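Local coordinates for protein putative thiosugar synthase (Amycolatopsis orientalis, PDB 4N6F) that binds fructose 6-phosphate and probably makes 2-thiosugars, as a TIM-barrel relative of the thiazole synthase ThiG, with sulphur from a carrier protein, at residues A[12-17]-A[190-195]. Residues are numbered along the deposited sequence; the frame is centred on the assembly and turned at random.
Sequences EPWLKI and PVVVEG. With F6R (fructose -6-phosphate), chain F.
W14 and P190 meet where the N-terminal hairpin 15-17/20-22 covers the end of the TIM barrel at which strand 191-194 begins, an example of how a barrel bottom is plugged by apolar bumps fitted into hollows rather than by hydrogen bonds between the segments. The benzo half of the W14 indole is the main bump. Its rim lies against P190, CE3 being 3.9 Å from P190 CB, which sits in line with the ring plane. Farther in, the corner atom CH2 reaches V192 CG2 at 3.9 Å, the two side chains crossing at about a right angle. CZ3 thus lodges in the hollow between P190 CB, just before strand 191-194, and V192 CG2 within it. A chi1 of 53° places W14 CG between the backbone N and the carbonyl carbon, and L15 CB lies over one ring face, 3.5 Å above the plane and offset toward the rim. P190 answers with its own bump: CG presses on W14 O at 3.3 Å and lies 4.3 Å from L15 CD1. A classic beta bulge, in which W14 and L15 both face F22, places them next to each other against P190, while W14 NE1 is hydrogen-bonded to S24 O. At the other end of the strand E194, extended from its backbone, receives a 2.5 Å hydrogen bond at OE1 from O4 of fructose 6-phosphate, and OE2 forms a salt bridge with R162. Replacing E194 by an alanine removes the carboxylate, and the O4 hydroxyl and the R162 guanidinium would probably each lose this partner. Cohesion between the segments therefore rests on shape and apolar burial, with E194's polar chemistry directed to the sugar pocket.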
loop_
_atom_site.group_PDB
_atom_site.type_symbol
_atom_site.label_atom_id
_atom_site.label_comp_id
_atom_site.label_asym_id
_atom_site.label_seq_id
_atom_site.Cartn_x
_atom_site.Cartn_y
_atom_site.Cartn_z
ATOM N N GLU A 12 -0.023 -14.511 12.420
ATOM C CA GLU A 12 -1.141 -14.794 13.314
ATOM C C GLU A 12 -2.342 -15.161 12.446
ATOM O O GLU A 12 -2.567 -14.530 11.417
ATOM C CB GLU A 12 -1.499 -13.560 14.164
ATOM C CG GLU A 12 -1.037 -13.615 15.615
ATOM C CD GLU A 12 -1.813 -14.632 16.439
ATOM O OE1 GLU A 12 -3.060 -14.532 16.494
ATOM O OE2 GLU A 12 -1.174 -15.528 17.040
ATOM N N PRO A 13 -3.110 -16.184 12.836
ATOM C CA PRO A 13 -4.383 -16.342 12.136
ATOM C C PRO A 13 -5.341 -15.222 12.548
ATOM O O PRO A 13 -5.397 -14.870 13.718
ATOM C CB PRO A 13 -4.892 -17.717 12.599
ATOM C CG PRO A 13 -3.876 -18.257 13.560
ATOM C CD PRO A 13 -2.958 -17.138 13.946
ATOM N N TRP A 14 -6.055 -14.650 11.583
ATOM C CA TRP A 14 -7.049 -13.609 11.852
ATOM C C TRP A 14 -8.437 -14.225 12.015
ATOM O O TRP A 14 -9.376 -13.544 12.408
ATOM C CB TRP A 14 -7.060 -12.538 10.745
ATOM C CG TRP A 14 -7.210 -13.082 9.336
ATOM C CD1 TRP A 14 -6.209 -13.513 8.515
ATOM C CD2 TRP A 14 -8.426 -13.261 8.610
ATOM N NE1 TRP A 14 -6.726 -13.960 7.327
ATOM C CE2 TRP A 14 -8.086 -13.810 7.354
ATOM C CE3 TRP A 14 -9.772 -13.009 8.894
ATOM C CZ2 TRP A 14 -9.039 -14.104 6.383
ATOM C CZ3 TRP A 14 -10.724 -13.301 7.928
ATOM C CH2 TRP A 14 -10.350 -13.843 6.686
ATOM N N LEU A 15 -8.558 -15.507 11.692
ATOM C CA LEU A 15 -9.803 -16.233 11.828
ATOM C C LEU A 15 -9.489 -17.706 12.003
ATOM O O LEU A 15 -8.552 -18.240 11.387
ATOM C CB LEU A 15 -10.680 -16.038 10.587
ATOM C CG LEU A 15 -12.046 -16.732 10.567
ATOM C CD1 LEU A 15 -12.942 -16.207 11.680
ATOM C CD2 LEU A 15 -12.704 -16.537 9.209
ATOM N N LYS A 16 -10.270 -18.361 12.851
ATOM C CA LYS A 16 -10.147 -19.796 13.039
ATOM C C LYS A 16 -11.540 -20.407 13.115
ATOM O O LYS A 16 -12.387 -19.908 13.836
ATOM C CB LYS A 16 -9.358 -20.110 14.315
ATOM C CG LYS A 16 -8.962 -21.573 14.399
ATOM C CD LYS A 16 -8.053 -21.864 15.584
ATOM C CE LYS A 16 -7.450 -23.251 15.432
ATOM N NZ LYS A 16 -7.661 -24.052 16.648
ATOM N N ILE A 17 -11.796 -21.466 12.360
ATOM C CA ILE A 17 -13.106 -22.132 12.409
ATOM C C ILE A 17 -12.845 -23.598 12.593
ATOM O O ILE A 17 -12.262 -24.233 11.719
ATOM C CB ILE A 17 -13.944 -21.895 11.139
ATOM C CG1 ILE A 17 -14.179 -20.404 10.941
ATOM C CG2 ILE A 17 -15.275 -22.641 11.233
ATOM C CD1 ILE A 17 -14.701 -20.019 9.580
ATOM N N PRO A 190 -14.059 -10.472 12.518
ATOM C CA PRO A 190 -13.172 -9.936 11.498
ATOM C C PRO A 190 -13.922 -9.437 10.253
ATOM O O PRO A 190 -14.925 -10.033 9.855
ATOM C CB PRO A 190 -12.286 -11.132 11.141
ATOM C CG PRO A 190 -12.319 -12.002 12.339
ATOM C CD PRO A 190 -13.710 -11.858 12.868
ATOM N N VAL A 191 -13.421 -8.347 9.677
ATOM C CA VAL A 191 -13.963 -7.750 8.472
ATOM C C VAL A 191 -12.996 -7.958 7.298
ATOM O O VAL A 191 -11.784 -7.712 7.410
ATOM C CB VAL A 191 -14.258 -6.242 8.682
ATOM C CG1 VAL A 191 -14.559 -5.535 7.369
ATOM C CG2 VAL A 191 -15.431 -6.066 9.632
ATOM N N VAL A 192 -13.553 -8.456 6.196
ATOM C CA VAL A 192 -12.861 -8.620 4.924
ATOM C C VAL A 192 -13.402 -7.542 3.983
ATOM O O VAL A 192 -14.613 -7.472 3.738
ATOM C CB VAL A 192 -13.130 -10.016 4.296
ATOM C CG1 VAL A 192 -12.458 -10.153 2.934
ATOM C CG2 VAL A 192 -12.671 -11.145 5.216
ATOM N N VAL A 193 -12.520 -6.695 3.469
ATOM C CA VAL A 193 -12.927 -5.679 2.492
ATOM C C VAL A 193 -12.960 -6.309 1.092
ATOM O O VAL A 193 -12.054 -7.056 0.710
ATOM C CB VAL A 193 -12.011 -4.434 2.538
ATOM C CG1 VAL A 193 -12.324 -3.465 1.409
ATOM C CG2 VAL A 193 -12.190 -3.722 3.869
ATOM N N GLU A 194 -14.025 -6.021 0.343
ATOM C CA GLU A 194 -14.287 -6.718 -0.911
ATOM C C GLU A 194 -15.149 -5.876 -1.848
ATOM O O GLU A 194 -16.038 -5.144 -1.408
ATOM C CB GLU A 194 -14.974 -8.053 -0.607
ATOM C CG GLU A 194 -15.374 -8.897 -1.816
ATOM C CD GLU A 194 -15.954 -10.245 -1.416
ATOM O OE1 GLU A 194 -16.617 -10.894 -2.263
ATOM O OE2 GLU A 194 -15.765 -10.662 -0.238
ATOM N N GLY A 195 -14.881 -5.996 -3.146
ATOM C CA GLY A 195 -15.670 -5.325 -4.166
ATOM C C GLY A 195 -15.012 -4.052 -4.653
ATOM O O GLY A 195 -14.839 -3.090 -3.899
HETATM C C1 F6R F . -18.055 -13.624 -4.130
HETATM C C2 F6R F . -17.074 -13.390 -5.245
HETATM C C3 F6R F . -17.184 -12.216 -6.187
HETATM C C4 F6R F . -16.689 -10.968 -5.454
HETATM C C5 F6R F . -16.388 -9.824 -6.427
HETATM C C6 F6R F . -15.421 -8.828 -5.819
HETATM O O2 F6R F . -16.107 -14.143 -5.376
HETATM O O3 F6R F . -18.502 -11.994 -6.701
HETATM O O4 F6R F . -17.694 -10.533 -4.524
HETATM O O5 F6R F . -15.824 -10.308 -7.643
HETATM O O6 F6R F . -15.312 -7.717 -6.701
HETATM P P F6R F . -14.086 -7.506 -7.698
HETATM O O1P F6R F . -14.367 -8.485 -8.799
HETATM O O2P F6R F . -12.830 -7.815 -6.929
HETATM O O3P F6R F . -14.218 -6.045 -8.018
#